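Local coordinates for protein probable glutaminase ybaS (Escherichia coli, PDB 1U60) that hydrolyses L-glutamine to L-glutamate and ammonium, as a glutaminase related in fold to the serine beta-lactamases, at residues A[58-63]-A[277-282]; A[65-70]-A[203-208]; A[16-21]-A[296-301]; A[141-144]-A[150-153]; A[236-241]-A[267-272]. All blocks are in the same frame, centred on the assembly; numbering follows the deposited sequence. Where two conformers were deposited one is given.

Overall arrangement
Contacts 1, 2, 4 and 5 are largely buried, whereas contact 3 lies at the surface, its centre about 19 Å from the centre of the chain. Two neighbouring strands of the five-stranded sheet, 274-279 and 265-270, supply one side of contacts 1 and 5, and helix 202-213 of contact 2 packs on both. Contacts 1 and 4 reach the two outer strands of the small three-stranded sheet. Chemistry changes with place: stacked rings in contact 1, aliphatic and methionine methyls in contacts 2 and 5, a straight amide-to-carbonyl bond in contact 4, and a water bridge in contact 3. The salt bridge of Arg-61 with Glu-204 ties contact 1 to contact 2.

Contact 1: A[58-63]-A[277-282]; sequences SDYRFA and AAFSPP. With EDO (1,2-ethanediol), chain I.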
# COMPACT_ATOMS: atom_id res chain seq x y z
N SER A 58 9.02 15.90 23.73
CA SER A 58 9.30 16.06 22.32
C SER A 58 10.75 16.44 21.96
O SER A 58 11.10 16.42 20.78
CB SER A 58 8.31 17.05 21.72
OG SER A 58 8.47 18.34 22.29
N ASP A 59 11.56 16.82 22.95
CA ASP A 59 13.00 17.01 22.77
C ASP A 59 13.85 15.76 23.04
O ASP A 59 15.04 15.76 22.73
CB ASP A 59 13.48 18.15 23.69
CG ASP A 59 14.87 18.61 23.37
OD1 ASP A 59 15.04 19.25 22.29
OD2 ASP A 59 15.84 18.37 24.11
N TYR A 60 13.27 14.72 23.64
CA TYR A 60 14.01 13.54 24.05
C TYR A 60 14.48 12.77 22.83
O TYR A 60 13.64 12.36 22.02
CB TYR A 60 13.15 12.64 24.92
CG TYR A 60 13.96 11.55 25.56
CD1 TYR A 60 14.52 11.73 26.82
CD2 TYR A 60 14.17 10.33 24.90
CE1 TYR A 60 15.30 10.73 27.42
CE2 TYR A 60 14.92 9.31 25.50
CZ TYR A 60 15.48 9.51 26.75
OH TYR A 60 16.24 8.52 27.38
N ARG A 61 15.81 12.57 22.72
CA ARG A 61 16.39 11.96 21.51
C ARG A 61 16.52 10.44 21.70
O ARG A 61 17.16 9.96 22.65
CB ARG A 61 17.72 12.57 21.19
CG ARG A 61 17.69 14.05 20.80
CD ARG A 61 19.12 14.84 21.06
NE ARG A 61 18.95 16.32 20.84
CZ ARG A 61 18.59 16.72 19.62
NH1 ARG A 61 18.49 15.78 18.73
NH2 ARG A 61 18.36 17.99 19.26
N PHE A 62 15.85 9.70 20.80
CA PHE A 62 15.74 8.24 20.84
C PHE A 62 16.41 7.70 19.57
O PHE A 62 16.68 8.45 18.62
CB PHE A 62 14.26 7.76 20.90
CG PHE A 62 13.36 8.33 19.80
CD1 PHE A 62 12.69 9.55 19.98
CD2 PHE A 62 13.20 7.66 18.61
CE1 PHE A 62 11.91 10.09 19.01
CE2 PHE A 62 12.39 8.17 17.63
CZ PHE A 62 11.75 9.40 17.80
N ALA A 63 16.69 6.39 19.55
CA ALA A 63 17.41 5.78 18.40
C ALA A 63 16.52 5.70 17.19
O ALA A 63 15.37 5.29 17.29
CB ALA A 63 17.95 4.38 18.79
N ALA A 277 4.58 13.03 13.80
CA ALA A 277 5.38 11.98 14.41
C ALA A 277 5.03 11.80 15.87
O ALA A 277 4.53 12.72 16.54
CB ALA A 277 6.83 12.27 14.28
N ALA A 278 5.34 10.63 16.38
CA ALA A 278 5.26 10.39 17.84
C ALA A 278 6.30 9.42 18.27
O ALA A 278 6.92 8.76 17.47
CB ALA A 278 3.87 9.87 18.19
N PHE A 279 6.48 9.31 19.60
CA PHE A 279 7.42 8.44 20.19
C PHE A 279 6.91 7.93 21.51
O PHE A 279 6.36 8.71 22.32
CB PHE A 279 8.74 9.20 20.37
CG PHE A 279 9.60 8.72 21.49
CD1 PHE A 279 10.27 7.52 21.42
CD2 PHE A 279 9.83 9.56 22.59
CE1 PHE A 279 11.08 7.11 22.44
CE2 PHE A 279 10.65 9.18 23.62
CZ PHE A 279 11.29 7.95 23.56
N SER A 280 7.06 6.62 21.69
CA SER A 280 7.10 6.04 23.01
C SER A 280 7.78 4.66 22.97
O SER A 280 7.47 3.86 22.04
CB SER A 280 5.71 5.90 23.60
OG SER A 280 5.84 5.64 25.03
N PRO A 281 8.69 4.35 23.90
CA PRO A 281 9.47 3.12 23.79
C PRO A 281 8.71 1.78 23.73
O PRO A 281 9.21 0.92 23.04
CB PRO A 281 10.39 3.17 25.03
CG PRO A 281 10.53 4.69 25.33
CD PRO A 281 9.19 5.22 25.01
N PRO A 282 7.60 1.57 24.45
CA PRO A 282 6.96 0.24 24.39
C PRO A 282 6.39 -0.10 23.01
O PRO A 282 5.60 0.67 22.50
CB PRO A 282 5.89 0.33 25.47
CG PRO A 282 6.43 1.36 26.43
CD PRO A 282 6.97 2.42 25.46
C1 EDO I . 13.27 20.96 19.81
O1 EDO I . 13.00 19.97 20.85
C2 EDO I . 13.80 20.32 18.53
O2 EDO I . 15.16 19.84 18.59
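The rings of Phe-62 and Phe-279 lie face on face in an offset stack, their planes only 6° from parallel and their centroids 4.3 Å apart. On one face of the Phe-62 ring sits CD1 of Phe-279, displaced toward the rim, and CD1 of Phe-62 takes the matching place over the Phe-279 ring; the two CD1 atoms are 3.5 Å apart. The side chains are laid head to tail, which brings CB of each against the other ring: Phe-62 CB lies 3.6 Å from Phe-279 CE1, and Phe-279 CB lies 3.6 Å from Phe-62 CE1. Phe-62 holds its CG between the backbone N and the carbonyl carbon (chi1 53°), which helps to bring the ring over Phe-279. Tyr-60 adds an oblique contact at the far end of that ring, Tyr-60 CD2 to Phe-279 CE2 at 3.9 Å. At the other side of the loop, Asp-59 OD1 accepts a hydrogen bond of 2.6 Å from O1 of a 1,2-ethanediol, probably left from crystallisation and also held by Asn-201. Arg-61 forms a salt bridge with Glu-204 through NH1. Thr-202, at the start of helix 202-213, touches both phenylalanines. The stack thus joins the edge strand of the small three-stranded sheet to the end of strand 274-279, central in the five-stranded antiparallel sheet of the beta-lactamase-like fold.

Contact 2: A[65-70]-A[203-208]; sequences ESISKV and IELATL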
# COMPACT_ATOMS: atom_id res chain seq x y z
N GLU A 65 16.88 3.90 14.44
CA GLU A 65 16.79 2.53 14.04
C GLU A 65 16.22 2.41 12.62
O GLU A 65 16.67 3.13 11.75
CB GLU A 65 16.01 1.76 15.12
CG GLU A 65 16.78 1.72 16.45
CD GLU A 65 17.96 0.76 16.42
OE1 GLU A 65 18.15 0.03 15.40
OE2 GLU A 65 18.68 0.70 17.43
N SER A 66 15.19 1.59 12.39
CA SER A 66 14.84 1.29 11.00
C SER A 66 14.15 2.49 10.33
O SER A 66 13.92 2.49 9.11
CB SER A 66 14.03 0.00 10.85
OG SER A 66 12.83 0.23 11.44
N ILE A 67 13.83 3.55 11.05
CA ILE A 67 13.37 4.73 10.34
C ILE A 67 14.45 5.26 9.38
O ILE A 67 14.13 5.90 8.35
CB ILE A 67 12.83 5.84 11.34
CG1 ILE A 67 11.61 5.31 12.14
CG2 ILE A 67 12.44 7.06 10.57
CD1 ILE A 67 11.23 6.16 13.29
N SER A 68 15.72 4.99 9.71
CA SER A 68 16.84 5.29 8.83
C SER A 68 16.66 4.76 7.39
O SER A 68 17.20 5.35 6.45
CB SER A 68 18.11 4.70 9.41
OG SER A 68 18.11 3.29 9.33
N LYS A 69 15.85 3.70 7.21
CA LYS A 69 15.60 3.10 5.89
C LYS A 69 15.01 4.13 4.92
O LYS A 69 15.29 4.11 3.72
CB LYS A 69 14.71 1.86 5.98
CG LYS A 69 15.28 0.79 6.91
CD LYS A 69 14.24 -0.36 7.05
CE LYS A 69 14.80 -1.55 7.80
NZ LYS A 69 13.65 -2.49 8.12
N VAL A 70 14.22 5.07 5.46
CA VAL A 70 13.53 6.06 4.61
C VAL A 70 14.61 7.01 4.09
O VAL A 70 14.59 7.42 2.91
CB VAL A 70 12.43 6.80 5.39
CG1 VAL A 70 11.91 7.98 4.60
CG2 VAL A 70 11.33 5.85 5.78
N ILE A 203 10.36 16.05 17.33
CA ILE A 203 10.29 17.18 16.40
C ILE A 203 11.13 16.91 15.17
O ILE A 203 10.73 17.24 14.06
CB ILE A 203 10.58 18.49 17.13
CG1 ILE A 203 9.33 18.84 17.98
CG2 ILE A 203 10.79 19.64 16.17
CD1 ILE A 203 9.53 19.90 18.97
N GLU A 204 12.33 16.37 15.37
CA GLU A 204 13.21 16.01 14.27
C GLU A 204 12.59 14.95 13.38
O GLU A 204 12.65 15.05 12.16
CB GLU A 204 14.56 15.59 14.82
CG GLU A 204 15.28 16.83 15.35
CD GLU A 204 16.49 16.54 16.25
OE1 GLU A 204 16.65 15.38 16.76
OE2 GLU A 204 17.24 17.53 16.49
N LEU A 205 11.94 13.96 14.00
CA LEU A 205 11.22 12.94 13.21
C LEU A 205 10.10 13.54 12.39
O LEU A 205 9.96 13.23 11.20
CB LEU A 205 10.75 11.82 14.09
CG LEU A 205 10.00 10.65 13.46
CD1 LEU A 205 10.88 10.06 12.33
CD2 LEU A 205 9.64 9.56 14.44
N ALA A 206 9.31 14.41 13.00
CA ALA A 206 8.26 15.12 12.29
C ALA A 206 8.79 15.99 11.19
O ALA A 206 8.13 16.18 10.19
CB ALA A 206 7.37 15.92 13.25
N THR A 207 10.02 16.51 11.36
CA THR A 207 10.66 17.29 10.32
C THR A 207 11.01 16.46 9.09
O THR A 207 10.82 16.91 7.98
CB THR A 207 11.92 17.95 10.90
OG1 THR A 207 11.57 18.82 11.99
CG2 THR A 207 12.56 18.82 9.84
N LEU A 208 11.53 15.24 9.30
CA LEU A 208 11.72 14.29 8.20
C LEU A 208 10.41 14.15 7.44
O LEU A 208 10.39 14.26 6.21
CB LEU A 208 12.18 12.95 8.73
CG LEU A 208 12.11 11.71 7.78
CD1 LEU A 208 12.90 11.92 6.49
CD2 LEU A 208 12.56 10.45 8.45
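Ile-67 and Leu-205 meet crosswise, their side chains at about a right angle, so that two methyls of the isoleucine bear on the forked end of the leucine. CG2 of Ile-67 reaches Leu-205 CD1 at 3.8 Å, while Ile-67 CD1 lies 3.9 Å from Leu-205 CD2. With CG1 anti to the carbonyl carbon (chi1 -62°), CG2 and the CD1 end of the isoleucine both reach Leu-205. Leu-208, one helical turn on, comes in at a slant, and its CD2 approaches Ile-67 CG2 at 4.0 Å; that one methyl is therefore shared by both leucines. Val-70, a turn beyond Ile-67, makes a looser contact, Val-70 CG1 to Leu-208 CD1 at 4.5 Å. Ile-67 lies directly after Ser-66, a predicted substrate-binding residue, in the SxxK sequence Ser-66 to Lys-69 characteristic of serine beta-lactamase-like enzymes, and the apolar side of this turn faces helix 202-213. Its polar side carries the Ser-66 and Lys-69 side chains, which both hydrogen-bond to Tyr-244 OH; Lys-69 NZ also reaches Asn-117 OD1. On the partner helix, Thr-207 points elsewhere: its OG1 donates to Ile-203 O at 2.7 Å, tilted 35° from the carbonyl plane, and reaches that oxygen from the opposite face to Thr-207 N. Leu-205 and Ala-206 rest on Ala-277 of strand 274-279.

Contact 3: A[16-21]-A[296-301]; sequences TQFHSL and VASVAK
Van der Waals contact between Phe-18 and Ser-298 is slight: CE2 of the ring approaches CB of the serine obliquely, at 4.0 Å. Phe-18 holds CG anti to the carbonyl carbon (chi1 -65°), which leaves the CE2 side of the ring near Ser-298. The ring is also backed from within its own segment, where CG of Gln-17 lies 3.4 Å above one face, offset toward the rim.

The polar part of the contact runs through solvent. Gln-17 OE1 and Ser-298 OG are 4.5 Å apart, too far for a direct bond, and one water spans them. It donates to Gln-17 OE1 at 3.2 Å and is hydrogen-bonded to Ser-298 OG at 2.6 Å. The serine hydroxyl has a second partner on its own helix, Gln-302 NE2.

Backbone bonding serves the chain reversal rather than the contact: Leu-21 N donates to Phe-18 O, closing a type I beta turn from Phe-18 to Leu-21. Ser-298 and Val-299 touch Ala-14 of helix 4-18, and Phe-18 also meets Lys-294 and Met-295. The N- and C-terminal helices are thus side by side, and Val-296 and Val-299 of helix 290-303 face Ile-276 of strand 274-279.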
# COMPACT_ATOMS: atom_id res chain seq x y z
N THR A 16 -2.91 13.77 25.53
CA THR A 16 -3.73 13.56 26.76
C THR A 16 -4.40 12.22 26.73
O THR A 16 -4.36 11.48 27.72
CB THR A 16 -4.75 14.67 26.95
OG1 THR A 16 -4.07 15.92 27.07
CG2 THR A 16 -5.57 14.47 28.29
N GLN A 17 -4.97 11.87 25.57
CA GLN A 17 -5.75 10.67 25.43
C GLN A 17 -4.91 9.38 25.50
O GLN A 17 -5.39 8.35 25.99
CB GLN A 17 -6.57 10.74 24.13
CG GLN A 17 -7.37 9.48 23.80
CD GLN A 17 -8.43 9.69 22.71
OE1 GLN A 17 -8.55 10.77 22.12
NE2 GLN A 17 -9.24 8.65 22.49
N PHE A 18 -3.67 9.42 25.03
CA PHE A 18 -2.88 8.19 24.87
C PHE A 18 -1.53 8.13 25.57
O PHE A 18 -0.93 7.06 25.56
CB PHE A 18 -2.67 7.87 23.36
CG PHE A 18 -3.92 7.54 22.64
CD1 PHE A 18 -4.55 6.33 22.87
CD2 PHE A 18 -4.51 8.44 21.77
CE1 PHE A 18 -5.72 6.01 22.24
CE2 PHE A 18 -5.71 8.11 21.12
CZ PHE A 18 -6.31 6.90 21.36
N HIS A 19 -1.02 9.21 26.16
CA HIS A 19 0.42 9.26 26.53
C HIS A 19 0.79 8.20 27.59
O HIS A 19 1.96 7.80 27.68
CB HIS A 19 0.91 10.65 27.01
CG HIS A 19 0.43 11.05 28.37
ND1 HIS A 19 0.74 10.35 29.51
CD2 HIS A 19 -0.36 12.07 28.76
CE1 HIS A 19 0.15 10.90 30.55
NE2 HIS A 19 -0.52 11.96 30.13
N SER A 20 -0.19 7.82 28.40
CA SER A 20 0.03 6.90 29.53
C SER A 20 -0.60 5.52 29.30
O SER A 20 -0.75 4.72 30.22
CB SER A 20 -0.55 7.49 30.79
OG SER A 20 -1.97 7.50 30.70
N LEU A 21 -0.99 5.26 28.05
CA LEU A 21 -1.64 4.02 27.68
C LEU A 21 -0.68 2.85 27.90
O LEU A 21 0.42 2.88 27.41
CB LEU A 21 -2.04 4.11 26.21
CG LEU A 21 -2.95 3.04 25.65
CD1 LEU A 21 -4.40 3.36 26.07
CD2 LEU A 21 -2.77 2.97 24.11
N VAL A 296 -0.19 9.32 16.64
CA VAL A 296 -0.16 9.78 15.25
C VAL A 296 -1.53 9.59 14.58
O VAL A 296 -2.02 10.51 13.91
CB VAL A 296 0.93 9.06 14.45
CG1 VAL A 296 0.77 9.33 12.98
CG2 VAL A 296 2.37 9.51 14.93
N ALA A 297 -2.13 8.41 14.76
CA ALA A 297 -3.46 8.16 14.22
C ALA A 297 -4.46 9.18 14.72
O ALA A 297 -5.32 9.66 13.99
CB ALA A 297 -3.91 6.74 14.56
N SER A 298 -4.37 9.51 16.02
CA SER A 298 -5.28 10.48 16.61
C SER A 298 -5.18 11.86 15.95
O SER A 298 -6.17 12.46 15.57
CB SER A 298 -5.03 10.60 18.11
OG SER A 298 -5.90 11.61 18.64
N VAL A 299 -3.96 12.38 15.76
CA VAL A 299 -3.79 13.66 15.13
C VAL A 299 -4.40 13.62 13.72
O VAL A 299 -5.16 14.53 13.32
CB VAL A 299 -2.29 14.05 15.09
CG1 VAL A 299 -2.05 15.36 14.25
CG2 VAL A 299 -1.73 14.25 16.50
N ALA A 300 -4.08 12.56 12.97
CA ALA A 300 -4.51 12.47 11.60
C ALA A 300 -6.05 12.39 11.57
O ALA A 300 -6.69 13.02 10.71
CB ALA A 300 -3.90 11.25 10.91
N LYS A 301 -6.64 11.67 12.51
CA LYS A 301 -8.10 11.50 12.53
C LYS A 301 -8.78 12.82 12.91
O LYS A 301 -9.80 13.22 12.34
CB LYS A 301 -8.50 10.45 13.53
CG LYS A 301 -10.00 10.18 13.58
CD LYS A 301 -10.31 8.82 14.20
CE LYS A 301 -11.81 8.53 14.17
NZ LYS A 301 -12.35 8.37 15.55
O HOH W 1 -8.40 10.88 18.88

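Contact 4: A[141-144]-A[150-153]; sequences HIQQ and QVAL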
# COMPACT_ATOMS: atom_id res chain seq x y z
N HIS A 141 24.76 12.70 6.43
CA HIS A 141 24.45 14.03 5.94
C HIS A 141 22.99 14.13 5.50
O HIS A 141 22.32 15.09 5.83
CB HIS A 141 25.40 14.39 4.80
CG HIS A 141 25.25 15.79 4.32
ND1 HIS A 141 25.67 16.87 5.06
CD2 HIS A 141 24.70 16.28 3.18
CE1 HIS A 141 25.41 17.98 4.37
NE2 HIS A 141 24.81 17.64 3.24
N ILE A 142 22.50 13.14 4.76
CA ILE A 142 21.09 13.21 4.36
C ILE A 142 20.13 13.13 5.53
O ILE A 142 19.10 13.83 5.55
CB ILE A 142 20.73 12.25 3.23
CG1 ILE A 142 19.53 12.84 2.50
CG2 ILE A 142 20.47 10.83 3.71
CD1 ILE A 142 19.11 12.03 1.28
N GLN A 143 20.46 12.31 6.55
CA GLN A 143 19.64 12.29 7.78
C GLN A 143 19.58 13.70 8.41
O GLN A 143 18.54 14.18 8.77
CB GLN A 143 20.16 11.28 8.82
CG GLN A 143 20.13 9.84 8.48
CD GLN A 143 20.48 8.96 9.66
OE1 GLN A 143 20.64 9.44 10.80
NE2 GLN A 143 20.66 7.68 9.40
N GLN A 144 20.73 14.37 8.51
CA GLN A 144 20.76 15.71 9.05
C GLN A 144 20.01 16.72 8.17
O GLN A 144 19.28 17.59 8.69
CB GLN A 144 22.22 16.16 9.28
CG GLN A 144 22.97 15.31 10.33
CD GLN A 144 24.48 15.56 10.35
OE1 GLN A 144 25.07 16.05 9.36
NE2 GLN A 144 25.13 15.14 11.46
N GLN A 150 21.24 18.31 14.31
CA GLN A 150 21.70 17.70 15.58
C GLN A 150 21.67 16.16 15.53
O GLN A 150 22.13 15.53 16.46
CB GLN A 150 20.88 18.19 16.79
CG GLN A 150 20.90 19.73 16.99
CD GLN A 150 22.33 20.27 17.19
OE1 GLN A 150 22.74 21.24 16.53
NE2 GLN A 150 23.07 19.63 18.07
N VAL A 151 21.08 15.58 14.48
CA VAL A 151 21.04 14.11 14.37
C VAL A 151 22.49 13.64 14.28
O VAL A 151 23.28 14.16 13.47
CB VAL A 151 20.25 13.68 13.13
CG1 VAL A 151 20.42 12.20 12.89
CG2 VAL A 151 18.82 14.04 13.32
N ALA A 152 22.84 12.67 15.11
CA ALA A 152 24.22 12.23 15.24
C ALA A 152 24.32 10.80 15.77
O ALA A 152 23.45 10.35 16.49
CB ALA A 152 25.00 13.19 16.16
N LEU A 153 25.35 10.09 15.35
CA LEU A 153 25.59 8.72 15.79
C LEU A 153 25.79 8.68 17.33
O LEU A 153 26.51 9.51 17.90
CB LEU A 153 26.82 8.16 15.05
CG LEU A 153 27.14 6.69 15.29
CD1 LEU A 153 26.38 5.84 14.42
CD2 LEU A 153 28.60 6.45 15.02
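The backbones of Gln-144, in helix 132-147, and Val-151, just before the short strand 152-153, come within 5.6 Å of each other between CA atoms as the chain turns back after the helix. Gln-144 makes the hydrogen bond of the contact: its NE2 donates to Val-151 O at 2.9 Å, with an N-H...O angle of 167°. The carbonyl points almost straight at the nitrogen (175° at the oxygen), and the oxygen lies within 3° of the glutamine amide plane. The chain, extended beyond CG, carries NE2 there, and Gln-144 CG itself lies 3.4 Å from Val-151 O. Gln-143 approaches from another side, crossing Val-151 at about a right angle, and its OE1 lies 3.5 Å from the CG1 methyl. Its amide's polar partners lie elsewhere: OE1 is hydrogen-bonded to Thr-198 OG1 and NE2 to Gln-195 O. Val-151 is pressed against Thr-198 and Leu-200 of the neighbouring strand, with which this edge of the small sheet pairs. The two glutamines thus play different parts: Gln-144 fastens the return of the chain by a straight amide-to-carbonyl bond, while buried Gln-143 has both ends of its amide matched, which should fix its orientation, and offers Val-151 only van der Waals contact.

Contact 5: A[236-241]-A[267-272]; sequences AEMMME and LAVVPG
The methyl of Met-238 makes the contact by itself, its CE touching Leu-267 CD2 at 4.0 Å and Val-269 CG2 at 4.1 Å. The two partners lie two residues apart on strand 265-270, so their side chains leave the same side of it, and the methionine crosses each at about a right angle. Only branch ends meet: CE rests against one methyl of the leucine and one of the valine from one side, while the backbones stay well apart, the CA atoms of Met-238 and Ala-268 being 9.1 Å from each other. The methionine spans this gap because its CG stands anti to the carbonyl carbon (chi1 -74°) and the chain is extended from CA to SD; a turn about the CG-SD bond follows (chi3 67°), and with it CE comes to lie beside the strand.

In the next shell, helix 202-213 fills in beside the same residues, with Leu-205 and Leu-208 on Leu-267 and Leu-212 and Ala-213 on Val-269, while Val-70 of helix 68-80 lies against Met-238. The strand is held by backbone bonds on both sides, Leu-267 with Lys-259 and Ala-268 with Ile-276, placing it inside the five-stranded sheet. Further out, Tyr-252 of the second subunit packs on Ala-236 and Glu-237, and Phe-308 and Val-307 of that second subunit on Met-239 and Pro-271.

With methyl groups alone meeting across it, this helix-to-sheet contact rests on van der Waals packing with little directional preference; its geometry is probably set by the surrounding helices and the bonding of the sheet.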
# COMPACT_ATOMS: atom_id res chain seq x y z
N ALA A 236 5.30 5.79 -1.50
CA ALA A 236 4.70 4.54 -1.94
C ALA A 236 5.34 3.38 -1.20
O ALA A 236 4.63 2.49 -0.69
CB ALA A 236 4.87 4.35 -3.43
N GLU A 237 6.67 3.39 -1.11
CA GLU A 237 7.36 2.32 -0.40
C GLU A 237 6.92 2.27 1.07
O GLU A 237 6.69 1.15 1.60
CB GLU A 237 8.88 2.50 -0.49
CG GLU A 237 9.51 2.37 -1.92
CD GLU A 237 9.77 0.99 -2.46
OE1 GLU A 237 9.16 -0.01 -1.98
OE2 GLU A 237 10.61 0.91 -3.44
N MET A 238 6.79 3.43 1.69
CA MET A 238 6.31 3.52 3.06
C MET A 238 4.88 2.95 3.17
O MET A 238 4.61 2.18 4.10
CB MET A 238 6.33 4.96 3.56
CG MET A 238 7.78 5.47 3.86
SD MET A 238 7.87 7.26 4.05
CE MET A 238 6.95 7.51 5.57
N MET A 239 3.99 3.29 2.25
CA MET A 239 2.61 2.79 2.35
C MET A 239 2.64 1.27 2.31
O MET A 239 1.83 0.63 2.97
CB MET A 239 1.73 3.33 1.23
CG MET A 239 0.21 3.02 1.37
SD MET A 239 -0.63 3.83 2.63
CE MET A 239 -0.44 5.39 2.25
N MET A 240 3.54 0.68 1.51
CA MET A 240 3.47 -0.76 1.33
C MET A 240 4.08 -1.56 2.48
O MET A 240 3.66 -2.66 2.77
CB MET A 240 4.10 -1.16 0.01
CG MET A 240 3.51 -0.47 -1.21
SD MET A 240 1.76 -0.62 -1.51
CE MET A 240 1.60 -2.46 -1.58
N GLU A 241 5.07 -1.01 3.16
CA GLU A 241 5.89 -1.80 4.08
C GLU A 241 6.40 -1.08 5.34
O GLU A 241 7.06 -1.70 6.16
CB GLU A 241 7.10 -2.30 3.27
CG GLU A 241 8.02 -3.31 3.90
CD GLU A 241 7.32 -4.63 4.21
OE1 GLU A 241 6.82 -5.29 3.26
OE2 GLU A 241 7.33 -5.05 5.38
N LEU A 267 6.37 7.70 12.27
CA LEU A 267 6.25 8.85 11.36
C LEU A 267 5.08 8.64 10.42
O LEU A 267 4.88 7.54 9.89
CB LEU A 267 7.51 8.92 10.53
CG LEU A 267 7.55 9.90 9.33
CD1 LEU A 267 7.51 11.34 9.85
CD2 LEU A 267 8.78 9.61 8.50
N ALA A 268 4.35 9.71 10.15
CA ALA A 268 3.44 9.70 9.04
C ALA A 268 3.54 10.98 8.22
O ALA A 268 3.87 12.04 8.75
CB ALA A 268 2.05 9.54 9.53
N VAL A 269 3.25 10.88 6.93
CA VAL A 269 3.33 12.04 6.04
C VAL A 269 1.96 12.35 5.47
O VAL A 269 1.31 11.48 4.93
CB VAL A 269 4.31 11.74 4.88
CG1 VAL A 269 4.38 12.96 3.95
CG2 VAL A 269 5.66 11.40 5.48
N VAL A 270 1.55 13.62 5.54
CA VAL A 270 0.37 14.13 4.85
C VAL A 270 0.89 14.89 3.61
O VAL A 270 1.41 16.01 3.74
CB VAL A 270 -0.52 15.05 5.75
CG1 VAL A 270 -1.80 15.42 5.03
CG2 VAL A 270 -0.86 14.35 7.06
N PRO A 271 0.83 14.27 2.43
CA PRO A 271 1.45 14.87 1.24
C PRO A 271 0.90 16.29 1.02
O PRO A 271 -0.33 16.53 1.04
CB PRO A 271 1.02 13.90 0.10
CG PRO A 271 0.75 12.64 0.75
CD PRO A 271 0.17 13.00 2.11
N GLY A 272 1.81 17.22 0.83
CA GLY A 272 1.47 18.63 0.66
C GLY A 272 1.19 19.44 1.91
O GLY A 272 0.98 20.65 1.81